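Local coordinates for protein octopine dehydrogenase (Pecten maximus, PDB 3C7A) that catalyses the NADH-dependent reductive condensation of L-arginine with pyruvate to D-octopine, and the reverse reaction, at residues I287-D290 / Y294-I297. Numbering follows the deposited sequence.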
# COMPACT_ATOMS: atom_id res chain seq x y z
N ILE A 287 -22.74 -8.07 8.49
CA ILE A 287 -22.60 -9.45 8.97
C ILE A 287 -23.91 -9.99 9.55
O ILE A 287 -24.59 -9.31 10.33
CB ILE A 287 -21.45 -9.57 10.02
CG1 ILE A 287 -20.10 -9.25 9.37
CG2 ILE A 287 -21.42 -10.97 10.65
CD1 ILE A 287 -18.98 -8.93 10.35
N GLN A 288 -24.27 -11.22 9.15
CA GLN A 288 -25.50 -11.87 9.61
C GLN A 288 -25.30 -12.63 10.93
O GLN A 288 -26.14 -12.56 11.82
CB GLN A 288 -26.04 -12.81 8.53
CG GLN A 288 -27.56 -12.78 8.34
CD GLN A 288 -28.34 -13.27 9.55
OE1 GLN A 288 -28.02 -14.30 10.14
NE2 GLN A 288 -29.38 -12.52 9.91
N ASP A 289 -24.18 -13.36 11.03
CA ASP A 289 -23.86 -14.16 12.21
C ASP A 289 -22.39 -13.96 12.60
O ASP A 289 -21.49 -14.19 11.79
CB ASP A 289 -24.15 -15.64 11.93
CG ASP A 289 -24.06 -16.51 13.18
OD1 ASP A 289 -24.15 -15.98 14.31
OD2 ASP A 289 -23.92 -17.74 13.02
N ASP A 290 -22.16 -13.55 13.85
CA ASP A 290 -20.83 -13.08 14.28
C ASP A 290 -20.17 -13.81 15.47
O ASP A 290 -19.23 -13.28 16.07
CB ASP A 290 -20.86 -11.56 14.54
CG ASP A 290 -21.69 -11.18 15.77
OD1 ASP A 290 -22.24 -12.07 16.46
OD2 ASP A 290 -21.81 -9.96 16.04
N TYR A 294 -15.04 -17.84 11.48
CA TYR A 294 -15.54 -18.59 10.33
C TYR A 294 -16.89 -18.06 9.84
O TYR A 294 -17.10 -17.89 8.63
CB TYR A 294 -15.63 -20.09 10.65
CG TYR A 294 -16.30 -20.94 9.58
CD1 TYR A 294 -15.58 -21.39 8.47
CD2 TYR A 294 -17.65 -21.28 9.68
CE1 TYR A 294 -16.19 -22.17 7.49
CE2 TYR A 294 -18.27 -22.05 8.70
CZ TYR A 294 -17.54 -22.49 7.61
OH TYR A 294 -18.16 -23.26 6.65
N HIS A 295 -17.80 -17.80 10.78
CA HIS A 295 -19.14 -17.29 10.45
C HIS A 295 -19.15 -15.81 10.06
O HIS A 295 -19.99 -15.39 9.27
CB HIS A 295 -20.10 -17.55 11.61
CG HIS A 295 -20.52 -18.98 11.76
ND1 HIS A 295 -19.85 -19.87 12.57
CD2 HIS A 295 -21.53 -19.67 11.19
CE1 HIS A 295 -20.44 -21.05 12.50
NE2 HIS A 295 -21.46 -20.96 11.66
N ALA A 296 -18.22 -15.04 10.61
CA ALA A 296 -18.11 -13.60 10.33
C ALA A 296 -17.70 -13.30 8.88
O ALA A 296 -18.17 -12.33 8.29
CB ALA A 296 -17.16 -12.93 11.31
N ILE A 297 -16.82 -14.14 8.33
CA ILE A 297 -16.34 -13.98 6.95
C ILE A 297 -17.33 -14.55 5.93
O ILE A 297 -17.64 -13.89 4.93
CB ILE A 297 -14.92 -14.60 6.76
CG1 ILE A 297 -13.89 -13.89 7.65
CG2 ILE A 297 -14.48 -14.54 5.29
CD1 ILE A 297 -12.54 -14.58 7.75
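Asp-289 and His-295 run alongside each other in the same direction, where the loop that follows helix 275-282 folds against the short helix 293-298, only a few residues further along the chain. Both segments belong to the family's alpha-helical domain, away from the NADH and substrate sites. Carboxylate oxygen OD2 of Asp-289 comes within 3.6 Å of CD2 of His-295, approaching the ring obliquely, and the carboxylate and imidazole planes are turned 56° apart. CG of Asp-289, anti to the backbone N (chi1 -170°), lies beside its carbonyl carbon, which leaves OD2 next to the imidazole. OD2 of Asp-289 stays 4.3 Å from NE2 of His-295, too far for a bond; the polar grip on this ring is at ND1, hydrogen-bonded to Asp-292 OD1.

The contact is tightest at the backbone. Carbonyl O of Asp-289 sits 3.2 Å from carbonyl O of His-295, two acceptors with no bond between them, and 3.6 Å from CB of His-295. The isoleucine-alanine side is looser: CG1 of Ile-287 lies 3.8 Å from the carbonyl O of Ala-296, and its CD1 barely meets the buried Ala-296 methyl. On the solvent side, Asp-290 directs its CB away from the helix and Gln-288 makes no contact with it.

Thr-299 OG1 bonds to the carbonyl O of His-295 and, weakly, to the amide N of Asp-289. Direct contact is thus van der Waals and electrostatic, the hydrogen-bonded link coming through Thr-299; the carboxylates of Asp-289, near but unbonded, and Asp-292 would both tend to favour protonated His-295.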